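Local atomic coordinates of CalG4 (Micromonospora echinospora, PDB entry 3IA7), a protein that belongs by family to the GT-B clan of two-domain proteins, with each domain built around a parallel beta sheet flanked by helices. Residues Tyr57-Asp62 and Val84-Ala89; Arg125-Leu130 and Glu184-Thr189; Gly132-Asn137 and Ser196-Ala201; Phe192-Phe197 and Arg378-Ser383. One frame throughout, in Å; residues are numbered along the deposited sequence. Where two conformers were deposited one is given.

Interaction 1 (Tyr57-Asp62 and Val84-Ala89); sequences YKSEFD and VRENVA
Arg-85 of helix 75-98 reaches Glu-60 in the loop that follows strand 53-56, and the two make a salt bridge with NE of Arg-85 2.7 Å from OE1 of Glu-60. The oxygen sits at the guanidinium edge, nearly in its plane, whereas NE comes from above the carboxylate plane. A turn about the CG-CD bond (chi3 -60°) bends the arginine chain to this position, and a water joining OE1 of Glu-60 to NH2 of Arg-85 adds a second link.

One residue on, the buried Glu-86 presents both carboxylate oxygens to the loop. Its CG runs opposite the backbone N (chi1 -170°), and a bend at the next bond swings the carboxylate toward Ser-59. OE1 of Glu-86 accepts the backbone N of Glu-60 at 2.7 Å through its syn lone pair. OE2 of Glu-86 takes two hydroxyls: Ser-59 OG at 2.6 Å, on the syn side, and Tyr-57 OH at 2.7 Å, from above the plane. The ring edge of Phe-61 also meets this oxygen, CD2 lying 3.4 Å from OE2 of Glu-86.

At Ala-89 the short methyl lets the helix lie close to the loop backbone, CB being 3.6 Å from O of Lys-58 and also touching the Tyr-57 ring.

Ser-59 OG, besides donating to Glu-86, accepts from the backbone N of Phe-61. This is an ST turn held by a helix glutamate, and it fastens the loop leaving the edge strand of the Rossmann-like N-terminal sheet to helix 75-98.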
loop_
_atom_site.group_PDB
_atom_site.type_symbol
_atom_site.label_atom_id
_atom_site.label_comp_id
_atom_site.label_asym_id
_atom_site.label_seq_id
_atom_site.Cartn_x
_atom_site.Cartn_y
_atom_site.Cartn_z
ATOM N N TYR A 57 -12.258 -22.616 -0.702
ATOM C CA TYR A 57 -13.263 -23.247 0.133
ATOM C C TYR A 57 -14.588 -22.508 -0.109
ATOM O O TYR A 57 -14.615 -21.371 -0.625
ATOM C CB TYR A 57 -12.803 -23.259 1.630
ATOM C CG TYR A 57 -13.127 -21.993 2.433
ATOM C CD1 TYR A 57 -14.302 -21.914 3.216
ATOM C CD2 TYR A 57 -12.293 -20.862 2.380
ATOM C CE1 TYR A 57 -14.595 -20.753 3.966
ATOM C CE2 TYR A 57 -12.589 -19.724 3.142
ATOM C CZ TYR A 57 -13.729 -19.691 3.934
ATOM O OH TYR A 57 -14.060 -18.532 4.645
ATOM N N LYS A 58 -15.671 -23.185 0.267
ATOM C CA LYS A 58 -17.007 -22.669 0.185
ATOM C C LYS A 58 -17.424 -22.171 1.566
ATOM O O LYS A 58 -17.489 -22.937 2.532
ATOM C CB LYS A 58 -17.954 -23.780 -0.257
ATOM C CG LYS A 58 -19.434 -23.409 -0.089
ATOM C CD LYS A 58 -19.901 -22.541 -1.225
ATOM C CE LYS A 58 -21.445 -22.416 -1.211
ATOM N NZ LYS A 58 -21.814 -21.343 -2.208
ATOM N N SER A 59 -17.686 -20.877 1.637
ATOM C CA SER A 59 -18.076 -20.257 2.899
ATOM C C SER A 59 -19.496 -20.504 3.276
ATOM O O SER A 59 -20.418 -20.352 2.442
ATOM C CB SER A 59 -17.835 -18.742 2.848
ATOM O OG SER A 59 -18.087 -18.131 4.087
ATOM N N GLU A 60 -19.672 -20.838 4.551
ATOM C CA GLU A 60 -21.006 -20.877 5.182
ATOM C C GLU A 60 -21.768 -19.562 5.053
ATOM O O GLU A 60 -22.998 -19.541 5.063
ATOM C CB GLU A 60 -20.883 -21.263 6.657
ATOM C CG GLU A 60 -20.323 -22.658 6.854
ATOM C CD GLU A 60 -21.326 -23.768 6.508
ATOM O OE1 GLU A 60 -22.468 -23.735 6.988
ATOM O OE2 GLU A 60 -20.956 -24.670 5.732
ATOM N N PHE A 61 -21.033 -18.478 4.863
ATOM C CA PHE A 61 -21.612 -17.143 4.843
ATOM C C PHE A 61 -22.236 -16.751 3.489
ATOM O O PHE A 61 -22.814 -15.659 3.348
ATOM C CB PHE A 61 -20.573 -16.133 5.344
ATOM C CG PHE A 61 -20.189 -16.348 6.792
ATOM C CD1 PHE A 61 -21.123 -16.133 7.810
ATOM C CD2 PHE A 61 -18.928 -16.800 7.140
ATOM C CE1 PHE A 61 -20.786 -16.343 9.132
ATOM C CE2 PHE A 61 -18.597 -17.023 8.452
ATOM C CZ PHE A 61 -19.517 -16.790 9.450
ATOM N N ASP A 62 -22.127 -17.644 2.508
ATOM C CA ASP A 62 -22.815 -17.473 1.249
ATOM C C ASP A 62 -24.317 -17.575 1.472
ATOM O O ASP A 62 -25.078 -16.805 0.900
ATOM C CB ASP A 62 -22.331 -18.522 0.240
ATOM C CG ASP A 62 -20.966 -18.162 -0.338
ATOM O OD1 ASP A 62 -20.339 -17.227 0.200
ATOM O OD2 ASP A 62 -20.538 -18.801 -1.316
ATOM N N VAL A 84 -18.243 -22.604 13.885
ATOM C CA VAL A 84 -17.651 -23.945 13.853
ATOM C C VAL A 84 -17.689 -24.554 12.437
ATOM O O VAL A 84 -16.657 -25.070 11.973
ATOM C CB VAL A 84 -18.246 -24.893 14.932
ATOM C CG1 VAL A 84 -17.642 -26.295 14.791
ATOM C CG2 VAL A 84 -17.945 -24.334 16.357
ATOM N N ARG A 85 -18.836 -24.482 11.764
ATOM C CA ARG A 85 -18.944 -24.985 10.394
ATOM C C ARG A 85 -17.956 -24.311 9.450
ATOM O O ARG A 85 -17.370 -24.978 8.596
ATOM C CB ARG A 85 -20.354 -24.872 9.822
ATOM C CG ARG A 85 -21.402 -25.788 10.484
ATOM C CD ARG A 85 -22.676 -25.868 9.660
ATOM N NE ARG A 85 -23.319 -24.569 9.466
ATOM C CZ ARG A 85 -24.205 -24.031 10.305
ATOM N NH1 ARG A 85 -24.568 -24.683 11.408
ATOM N NH2 ARG A 85 -24.734 -22.839 10.036
ATOM N N GLU A 86 -17.774 -23.005 9.597
ATOM C CA GLU A 86 -16.826 -22.261 8.755
ATOM C C GLU A 86 -15.384 -22.720 9.006
ATOM O O GLU A 86 -14.606 -22.898 8.036
ATOM C CB GLU A 86 -16.926 -20.739 9.058
ATOM C CG GLU A 86 -16.128 -19.859 8.037
ATOM C CD GLU A 86 -16.802 -19.734 6.677
ATOM O OE1 GLU A 86 -17.664 -20.566 6.323
ATOM O OE2 GLU A 86 -16.444 -18.790 5.937
ATOM N N ASN A 87 -15.020 -22.901 10.289
ATOM C CA ASN A 87 -13.717 -23.519 10.610
ATOM C C ASN A 87 -13.578 -24.887 9.905
ATOM O O ASN A 87 -12.539 -25.183 9.313
ATOM C CB ASN A 87 -13.572 -23.689 12.118
ATOM C CG ASN A 87 -12.964 -22.456 12.764
ATOM O OD1 ASN A 87 -11.760 -22.409 12.933
ATOM N ND2 ASN A 87 -13.784 -21.418 13.041
ATOM N N VAL A 88 -14.616 -25.713 10.019
ATOM C CA VAL A 88 -14.610 -27.055 9.384
ATOM C C VAL A 88 -14.502 -26.992 7.828
ATOM O O VAL A 88 -13.810 -27.813 7.190
ATOM C CB VAL A 88 -15.839 -27.906 9.824
ATOM C CG1 VAL A 88 -15.950 -29.205 9.015
ATOM C CG2 VAL A 88 -15.738 -28.264 11.329
ATOM N N ALA A 89 -15.176 -26.022 7.225
ATOM C CA ALA A 89 -15.100 -25.814 5.771
ATOM C C ALA A 89 -13.645 -25.597 5.320
ATOM O O ALA A 89 -13.198 -26.204 4.344
ATOM C CB ALA A 89 -16.009 -24.639 5.347
HETATM O O HOH W 1 -24.502 -21.960 6.920
#

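Interaction 2 (Arg125-Leu130 and Glu184-Thr189); sequences RPAVRL and EIEGLT
The aliphatic part of Glu-186 lies across the backbone of strand 127-131, its CG 3.6 Å from N of Arg-129 and its CB 3.8 Å from CB of Arg-129. Its CG stands opposite the backbone N (chi1 -160°) and the chain then bends at chi2, bringing the carboxylate beside Ala-127. There OE2 of Glu-186 accepts the backbone N of the following Gly-187 at 2.9 Å and also a water bound to N of Ala-127. Tyr-108 OH bonds to both OE1 of Glu-186 and NE of Arg-129, so one hydroxyl links the acid and the base, whose own charged atoms stay apart. Farther out, a water joins NH2 of Arg-129 to O of Glu-184.

The backbones pair beside these groups. N of Arg-129 donates to O of Leu-188 at 2.8 Å, and CA of Thr-189 makes a CH contact with O of Arg-129. Arg-129 and Thr-189 lie side by side on one face of the sheet, Thr-189 OG1 against CB of Arg-129. Val-128 and Leu-188 likewise run together, CG1 of Val-128 4.0 Å from CD2 of Leu-188; their branched apolar chains suit the side covered by Tyr-396 of helix 385-400.

The pairing extends the parallel, Rossmann-like N-terminal sheet of the GT-B fold, here where strand 189-191 joins strand 127-131.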
loop_
_atom_site.group_PDB
_atom_site.type_symbol
_atom_site.label_atom_id
_atom_site.label_comp_id
_atom_site.label_asym_id
_atom_site.label_seq_id
_atom_site.Cartn_x
_atom_site.Cartn_y
_atom_site.Cartn_z
ATOM N N ARG A 125 2.856 -30.355 12.300
ATOM C CA ARG A 125 3.616 -29.195 11.815
ATOM C C ARG A 125 3.473 -28.074 12.815
ATOM O O ARG A 125 2.460 -28.003 13.488
ATOM C CB ARG A 125 3.104 -28.745 10.423
ATOM C CG ARG A 125 3.375 -29.745 9.294
ATOM C CD ARG A 125 4.889 -29.958 9.122
ATOM N NE ARG A 125 5.235 -30.794 7.951
ATOM C CZ ARG A 125 5.488 -32.106 7.965
ATOM N NH1 ARG A 125 5.430 -32.821 9.100
ATOM N NH2 ARG A 125 5.812 -32.718 6.827
ATOM N N PRO A 126 4.461 -27.165 12.872
ATOM C CA PRO A 126 4.362 -25.966 13.700
ATOM C C PRO A 126 3.337 -25.009 13.110
ATOM O O PRO A 126 2.977 -25.107 11.901
ATOM C CB PRO A 126 5.788 -25.367 13.657
ATOM C CG PRO A 126 6.327 -25.817 12.345
ATOM C CD PRO A 126 5.725 -27.217 12.110
ATOM N N ALA A 127 2.791 -24.137 13.950
ATOM C CA ALA A 127 1.800 -23.196 13.485
ATOM C C ALA A 127 2.079 -21.814 14.039
ATOM O O ALA A 127 2.720 -21.687 15.083
ATOM C CB ALA A 127 0.335 -23.661 13.876
ATOM N N VAL A 128 1.644 -20.798 13.295
ATOM C CA VAL A 128 1.742 -19.407 13.690
ATOM C C VAL A 128 0.353 -18.841 13.629
ATOM O O VAL A 128 -0.332 -19.017 12.614
ATOM C CB VAL A 128 2.579 -18.595 12.657
ATOM C CG1 VAL A 128 2.478 -17.048 12.925
ATOM C CG2 VAL A 128 4.002 -19.079 12.586
ATOM N N ARG A 129 -0.049 -18.112 14.674
ATOM C CA ARG A 129 -1.319 -17.441 14.689
ATOM C C ARG A 129 -1.172 -15.973 14.179
ATOM O O ARG A 129 -0.228 -15.249 14.568
ATOM C CB ARG A 129 -1.896 -17.427 16.113
ATOM C CG ARG A 129 -3.244 -16.657 16.184
ATOM C CD ARG A 129 -3.890 -16.789 17.611
ATOM N NE ARG A 129 -4.125 -18.222 17.937
ATOM C CZ ARG A 129 -5.015 -18.666 18.816
ATOM N NH1 ARG A 129 -5.766 -17.801 19.495
ATOM N NH2 ARG A 129 -5.181 -19.982 18.986
ATOM N N LEU A 130 -2.159 -15.528 13.428
ATOM C CA LEU A 130 -2.263 -14.111 13.057
ATOM C C LEU A 130 -3.494 -13.469 13.619
ATOM O O LEU A 130 -4.580 -14.070 13.638
ATOM C CB LEU A 130 -2.372 -13.968 11.528
ATOM C CG LEU A 130 -1.340 -14.590 10.595
ATOM C CD1 LEU A 130 -1.730 -14.236 9.048
ATOM C CD2 LEU A 130 0.172 -14.212 10.925
ATOM N N GLU A 184 -5.680 -21.877 24.627
ATOM C CA GLU A 184 -4.258 -22.153 24.501
ATOM C C GLU A 184 -3.554 -21.144 23.603
ATOM O O GLU A 184 -4.115 -20.720 22.598
ATOM C CB GLU A 184 -4.023 -23.561 23.959
ATOM C CG GLU A 184 -4.371 -24.586 25.021
ATOM C CD GLU A 184 -4.063 -25.981 24.558
ATOM O OE1 GLU A 184 -4.729 -26.449 23.644
ATOM O OE2 GLU A 184 -3.175 -26.609 25.138
ATOM N N ILE A 185 -2.316 -20.820 23.951
ATOM C CA ILE A 185 -1.505 -19.786 23.256
ATOM C C ILE A 185 -0.610 -20.446 22.209
ATOM O O ILE A 185 0.058 -21.457 22.483
ATOM C CB ILE A 185 -0.665 -19.005 24.300
ATOM C CG1 ILE A 185 -1.639 -18.267 25.248
ATOM C CG2 ILE A 185 0.425 -18.099 23.619
ATOM C CD1 ILE A 185 -0.989 -17.409 26.359
ATOM N N GLU A 186 -0.615 -19.895 21.009
ATOM C CA GLU A 186 0.216 -20.390 19.902
ATOM C C GLU A 186 1.720 -20.190 20.134
ATOM O O GLU A 186 2.110 -19.329 20.913
ATOM C CB GLU A 186 -0.209 -19.728 18.572
ATOM C CG GLU A 186 0.270 -20.544 17.349
ATOM C CD GLU A 186 0.000 -22.058 17.507
ATOM O OE1 GLU A 186 -1.150 -22.494 17.314
ATOM O OE2 GLU A 186 0.925 -22.806 17.894
ATOM N N GLY A 187 2.555 -21.032 19.524
ATOM C CA GLY A 187 4.031 -20.888 19.667
ATOM C C GLY A 187 4.522 -19.497 19.224
ATOM O O GLY A 187 5.509 -18.970 19.763
ATOM N N LEU A 188 3.837 -18.923 18.227
ATOM C CA LEU A 188 4.073 -17.541 17.739
ATOM C C LEU A 188 2.747 -16.910 17.307
ATOM O O LEU A 188 1.922 -17.544 16.623
ATOM C CB LEU A 188 5.085 -17.490 16.545
ATOM C CG LEU A 188 5.310 -16.096 15.891
ATOM C CD1 LEU A 188 6.033 -15.130 16.904
ATOM C CD2 LEU A 188 6.052 -16.201 14.527
ATOM N N THR A 189 2.529 -15.661 17.733
ATOM C CA THR A 189 1.358 -14.912 17.333
ATOM C C THR A 189 1.832 -13.560 16.794
ATOM O O THR A 189 2.541 -12.829 17.509
ATOM C CB THR A 189 0.382 -14.695 18.531
ATOM O OG1 THR A 189 -0.050 -15.992 19.054
ATOM C CG2 THR A 189 -0.886 -13.939 18.029
HETATM O O HOH W 2 2.724 -24.518 16.792
HETATM O O HOH W 3 -6.300 -21.525 20.980
#

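Interaction 3 (Gly132-Asn137 and Ser196-Ala201); sequences GGFAAN and SFQPFA
This is a buried loop-to-loop contact, made where the chain leaves two adjacent strands of the N-terminal sheet, 127-131 and 189-191. Its polar centre is the amide of Gln-198, which pairs with both backbone polar groups of Ala-135. OE1 of Gln-198 accepts N of Ala-135 at 2.8 Å, and NE2 of Gln-198 donates to O of Ala-135 at 3.0 Å. NE2 also donates to O of Pro-199, in the plane of that carbonyl and on a lone pair, so three bonds fix the rotation of the amide. Glutamine suits the place because a donor and an acceptor sit side by side at the end of a flexible chain, here bent at chi2 (74°).

Beside it Pro-199 covers one face of the Phe-134 ring in a CH-pi contact, its CD 3.6 Å from the ring centroid. Phe-197 meets the far end of the same ring obliquely, CD2 of Phe-197 lying 3.7 Å from CE1 of Phe-134, the planes 52° apart.

Around this cluster, Arg-336 of helix 331-339 packs on Phe-134 and Pro-199 and bonds to O of Phe-197. Met-376 of helix 367-381 touches Phe-197, while Phe-208 and Phe-210 of strand 208-210 back Ala-135 and Gln-198.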
loop_
_atom_site.group_PDB
_atom_site.type_symbol
_atom_site.label_atom_id
_atom_site.label_comp_id
_atom_site.label_asym_id
_atom_site.label_seq_id
_atom_site.Cartn_x
_atom_site.Cartn_y
_atom_site.Cartn_z
ATOM N N GLY A 132 -5.559 -9.446 13.377
ATOM C CA GLY A 132 -5.745 -8.023 13.118
ATOM C C GLY A 132 -6.430 -7.349 14.303
ATOM O O GLY A 132 -6.690 -6.170 14.223
ATOM N N GLY A 133 -6.768 -8.094 15.362
ATOM C CA GLY A 133 -7.479 -7.509 16.568
ATOM C C GLY A 133 -6.595 -7.726 17.793
ATOM O O GLY A 133 -5.447 -8.139 17.637
ATOM N N PHE A 134 -7.114 -7.475 18.999
ATOM C CA PHE A 134 -6.329 -7.619 20.214
ATOM C C PHE A 134 -5.937 -9.067 20.414
ATOM O O PHE A 134 -6.738 -9.994 20.185
ATOM C CB PHE A 134 -7.129 -7.118 21.434
ATOM C CG PHE A 134 -7.535 -5.677 21.331
ATOM C CD1 PHE A 134 -6.624 -4.731 20.836
ATOM C CD2 PHE A 134 -8.798 -5.257 21.705
ATOM C CE1 PHE A 134 -6.964 -3.374 20.719
ATOM C CE2 PHE A 134 -9.151 -3.871 21.612
ATOM C CZ PHE A 134 -8.220 -2.942 21.106
ATOM N N ALA A 135 -4.682 -9.245 20.809
ATOM C CA ALA A 135 -4.215 -10.519 21.341
ATOM C C ALA A 135 -4.901 -10.952 22.677
ATOM O O ALA A 135 -5.388 -10.098 23.437
ATOM C CB ALA A 135 -2.704 -10.445 21.505
ATOM N N ALA A 136 -4.906 -12.254 22.940
ATOM C CA ALA A 136 -5.527 -12.811 24.139
ATOM C C ALA A 136 -4.490 -13.612 24.876
ATOM O O ALA A 136 -3.638 -14.297 24.283
ATOM C CB ALA A 136 -6.757 -13.688 23.802
ATOM N N ASN A 137 -4.540 -13.491 26.190
ATOM C CA ASN A 137 -3.776 -14.382 27.059
ATOM C C ASN A 137 -4.543 -14.539 28.367
ATOM O O ASN A 137 -5.705 -14.129 28.479
ATOM C CB ASN A 137 -2.330 -13.857 27.266
ATOM C CG ASN A 137 -2.269 -12.524 28.057
ATOM O OD1 ASN A 137 -3.282 -12.041 28.556
ATOM N ND2 ASN A 137 -1.055 -11.942 28.166
ATOM N N SER A 196 1.396 -0.579 21.921
ATOM C CA SER A 196 0.770 0.308 22.880
ATOM C C SER A 196 -0.758 0.288 22.766
ATOM O O SER A 196 -1.446 0.839 23.640
ATOM C CB SER A 196 1.271 1.754 22.729
ATOM O OG SER A 196 1.043 2.206 21.414
ATOM N N PHE A 197 -1.267 -0.161 21.620
ATOM C CA PHE A 197 -2.717 -0.162 21.399
ATOM C C PHE A 197 -3.317 -1.422 22.065
ATOM O O PHE A 197 -4.530 -1.491 22.307
ATOM C CB PHE A 197 -3.043 -0.179 19.895
ATOM C CG PHE A 197 -4.484 0.172 19.576
ATOM C CD1 PHE A 197 -5.002 1.409 19.963
ATOM C CD2 PHE A 197 -5.286 -0.707 18.862
ATOM C CE1 PHE A 197 -6.361 1.777 19.666
ATOM C CE2 PHE A 197 -6.647 -0.342 18.526
ATOM C CZ PHE A 197 -7.155 0.922 18.945
ATOM N N GLN A 198 -2.473 -2.403 22.392
ATOM C CA GLN A 198 -2.936 -3.634 23.035
ATOM C C GLN A 198 -3.285 -3.486 24.554
ATOM O O GLN A 198 -2.400 -3.137 25.395
ATOM C CB GLN A 198 -1.849 -4.716 22.880
ATOM C CG GLN A 198 -2.098 -5.970 23.693
ATOM C CD GLN A 198 -3.215 -6.847 23.096
ATOM O OE1 GLN A 198 -3.299 -7.003 21.871
ATOM N NE2 GLN A 198 -4.040 -7.479 23.965
ATOM N N PRO A 199 -4.535 -3.841 24.944
ATOM C CA PRO A 199 -4.862 -3.892 26.404
ATOM C C PRO A 199 -3.941 -4.883 27.148
ATOM O O PRO A 199 -3.667 -5.966 26.595
ATOM C CB PRO A 199 -6.334 -4.397 26.434
ATOM C CG PRO A 199 -6.902 -4.078 25.050
ATOM C CD PRO A 199 -5.690 -4.211 24.091
ATOM N N PHE A 200 -3.452 -4.526 28.351
ATOM C CA PHE A 200 -2.523 -5.406 29.136
ATOM C C PHE A 200 -1.243 -5.834 28.364
ATOM O O PHE A 200 -0.727 -6.938 28.597
ATOM C CB PHE A 200 -3.262 -6.678 29.636
ATOM C CG PHE A 200 -4.432 -6.379 30.528
ATOM C CD1 PHE A 200 -4.280 -6.330 31.921
ATOM C CD2 PHE A 200 -5.684 -6.111 29.986
ATOM C CE1 PHE A 200 -5.372 -6.028 32.757
ATOM C CE2 PHE A 200 -6.784 -5.799 30.820
ATOM C CZ PHE A 200 -6.631 -5.760 32.193
ATOM N N ALA A 201 -0.759 -4.953 27.482
ATOM C CA ALA A 201 0.379 -5.178 26.630
ATOM C C ALA A 201 1.600 -5.749 27.401
ATOM O O ALA A 201 2.252 -6.655 26.915
ATOM C CB ALA A 201 0.769 -3.831 25.868
#

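Interaction 4 (Phe192-Phe197 and Arg378-Ser383); sequences FLPKSF and RDILSS
Pro-194 and Ile-380 lie side by side, CG of the proline 3.5 Å from CG1 of the isoleucine. The compact ring points toward the helix and lays its CB and CG against CG1 of Ile-380. CB of Pro-194 also rests 3.5 Å from OG of Ser-383, so the ring touches both Ile-380 and Ser-383. Two residues further on, Ser-196 OG donates to OD2 of Asp-379 on the anti side, 24° out of the carboxylate plane. The modelled separation of Ser-196 OG and Asp-379 OD2, 2.5 Å, deserves caution, because Asp-379 was deposited in two conformers.

The next shell sets these groups in place. The 3-10 turn at 195-197 is closed by N of Phe-197 donating to O of Pro-194 at 2.9 Å, which puts Ser-196 near the helix. On the opposing side, O of Asp-379 accepts Ser-383 OG at 2.8 Å and Ser-382 OG at 3.0 Å, from opposite faces of its carbonyl plane. A water joins Ser-383 OG to N of Lys-195.

Farther out, Leu-311 and Met-376 pack on Pro-194, and Phe-314 packs on Ile-380. Gly-51 and Ala-29 of the second subunit lie against Arg-378 and Leu-381. The contact thus brings the loop after strand 189-191 of the N-terminal sheet against helix 367-381 of the C-terminal family region, linking the two parts of the GT-B-type chain.

The chemistry is therefore mixed: beside the apolar proline-isoleucine contact, two serine hydroxyls grip O of Asp-379, while the Ser-196 to Asp-379 link is less certain.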
loop_
_atom_site.group_PDB
_atom_site.type_symbol
_atom_site.label_atom_id
_atom_site.label_comp_id
_atom_site.label_asym_id
_atom_site.label_seq_id
_atom_site.Cartn_x
_atom_site.Cartn_y
_atom_site.Cartn_z
ATOM N N PHE A 192 -1.254 -7.559 14.279
ATOM C CA PHE A 192 -1.066 -6.425 13.338
ATOM C C PHE A 192 -1.449 -5.091 13.958
ATOM O O PHE A 192 -2.216 -4.283 13.376
ATOM C CB PHE A 192 -1.845 -6.720 12.042
ATOM C CG PHE A 192 -1.302 -7.938 11.306
ATOM C CD1 PHE A 192 0.011 -7.954 10.830
ATOM C CD2 PHE A 192 -2.125 -9.042 11.082
ATOM C CE1 PHE A 192 0.532 -9.083 10.158
ATOM C CE2 PHE A 192 -1.614 -10.179 10.387
ATOM C CZ PHE A 192 -0.285 -10.202 9.963
ATOM N N LEU A 193 -0.977 -4.884 15.193
ATOM C CA LEU A 193 -1.273 -3.674 15.972
ATOM C C LEU A 193 0.028 -3.206 16.586
ATOM O O LEU A 193 0.923 -4.026 16.786
ATOM C CB LEU A 193 -2.196 -3.945 17.177
ATOM C CG LEU A 193 -3.524 -4.690 16.910
ATOM C CD1 LEU A 193 -4.240 -4.834 18.213
ATOM C CD2 LEU A 193 -4.436 -3.984 16.000
ATOM N N PRO A 194 0.126 -1.913 16.865
ATOM C CA PRO A 194 1.268 -1.485 17.678
ATOM C C PRO A 194 1.039 -1.926 19.105
ATOM O O PRO A 194 -0.104 -1.949 19.596
ATOM C CB PRO A 194 1.280 0.038 17.511
ATOM C CG PRO A 194 -0.162 0.426 17.316
ATOM C CD PRO A 194 -0.733 -0.780 16.462
ATOM N N LYS A 195 2.123 -2.283 19.786
ATOM C CA LYS A 195 1.988 -2.822 21.117
ATOM C C LYS A 195 1.214 -1.892 22.075
ATOM O O LYS A 195 0.455 -2.350 22.968
ATOM C CB LYS A 195 3.380 -3.141 21.687
ATOM C CG LYS A 195 3.299 -3.980 22.954
ATOM C CD LYS A 195 4.726 -4.442 23.370
ATOM C CE LYS A 195 4.646 -5.492 24.471
ATOM N NZ LYS A 195 6.017 -5.849 24.867
ATOM N N SER A 196 1.396 -0.579 21.921
ATOM C CA SER A 196 0.770 0.308 22.880
ATOM C C SER A 196 -0.758 0.288 22.766
ATOM O O SER A 196 -1.446 0.839 23.640
ATOM C CB SER A 196 1.271 1.754 22.729
ATOM O OG SER A 196 1.043 2.206 21.414
ATOM N N PHE A 197 -1.267 -0.161 21.620
ATOM C CA PHE A 197 -2.717 -0.162 21.399
ATOM C C PHE A 197 -3.317 -1.422 22.065
ATOM O O PHE A 197 -4.530 -1.491 22.307
ATOM C CB PHE A 197 -3.043 -0.179 19.895
ATOM C CG PHE A 197 -4.484 0.172 19.576
ATOM C CD1 PHE A 197 -5.002 1.409 19.963
ATOM C CD2 PHE A 197 -5.286 -0.707 18.862
ATOM C CE1 PHE A 197 -6.361 1.777 19.666
ATOM C CE2 PHE A 197 -6.647 -0.342 18.526
ATOM C CZ PHE A 197 -7.155 0.922 18.945
ATOM N N ARG A 378 4.278 7.353 16.264
ATOM C CA ARG A 378 5.659 6.874 16.426
ATOM C C ARG A 378 5.680 5.374 16.764
ATOM O O ARG A 378 6.498 4.658 16.175
ATOM C CB ARG A 378 6.441 7.779 17.413
ATOM C CG ARG A 378 6.758 9.230 16.813
ATOM C CD ARG A 378 7.329 9.162 15.340
ATOM N NE ARG A 378 6.750 10.166 14.403
ATOM C CZ ARG A 378 7.198 10.445 13.171
ATOM N NH1 ARG A 378 8.266 9.830 12.674
ATOM N NH2 ARG A 378 6.596 11.378 12.432
ATOM N N ASP A 379 4.778 4.927 17.651
ATOM C CA ASP A 379 4.638 3.497 17.983
ATOM C C ASP A 379 4.407 2.679 16.719
ATOM O O ASP A 379 5.159 1.728 16.451
ATOM C CB ASP A 379 3.518 3.268 19.002
ATOM C CG ASP A 379 3.843 3.845 20.355
ATOM O OD1 ASP A 379 4.987 4.286 20.596
ATOM O OD2 ASP A 379 2.945 3.863 21.201
ATOM N N ILE A 380 3.434 3.111 15.911
ATOM C CA ILE A 380 3.089 2.418 14.673
ATOM C C ILE A 380 4.269 2.390 13.711
ATOM O O ILE A 380 4.571 1.336 13.112
ATOM C CB ILE A 380 1.858 3.065 13.987
ATOM C CG1 ILE A 380 0.594 2.809 14.858
ATOM C CG2 ILE A 380 1.674 2.538 12.481
ATOM C CD1 ILE A 380 -0.600 3.728 14.469
ATOM N N LEU A 381 4.916 3.540 13.542
ATOM C CA LEU A 381 6.045 3.618 12.631
ATOM C C LEU A 381 7.171 2.687 13.080
ATOM O O LEU A 381 7.823 2.054 12.249
ATOM C CB LEU A 381 6.529 5.053 12.421
ATOM C CG LEU A 381 7.939 5.154 11.777
ATOM C CD1 LEU A 381 7.872 4.873 10.258
ATOM C CD2 LEU A 381 8.693 6.465 12.114
ATOM N N SER A 382 7.355 2.537 14.375
ATOM C CA SER A 382 8.424 1.682 14.880
ATOM C C SER A 382 8.025 0.198 15.046
ATOM O O SER A 382 8.825 -0.593 15.509
ATOM C CB SER A 382 8.984 2.287 16.183
ATOM O OG SER A 382 8.087 1.997 17.213
ATOM N N SER A 383 6.807 -0.198 14.653
ATOM C CA SER A 383 6.294 -1.538 14.983
ATOM C C SER A 383 6.941 -2.667 14.143
ATOM O O SER A 383 7.018 -3.802 14.621
ATOM C CB SER A 383 4.747 -1.597 14.824
ATOM O OG SER A 383 4.192 -0.801 15.857
HETATM O O HOH W 4 4.575 -2.442 18.497
#

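How the interactions relate
Interaction 1 comes first along the chain and stands apart, its centre about 22 Å from that of interaction 2 and about 32 Å from that of interaction 4. It lies toward one edge of the seven-stranded N-terminal sheet. Interactions 2 and 3 alternate in sequence and use the same two neighbouring strands, 127-131 and 189-191: the first pairs them and the second joins the loops that follow. Ile-185 touches Asn-137 between them. Interactions 3 and 4 share Ser-196 and Phe-197, with centres about 11 Å apart. Interaction 4 carries the connection on to helix 367-381, so strand pairing, loop packing and contact with the C-terminal part form one continuous path.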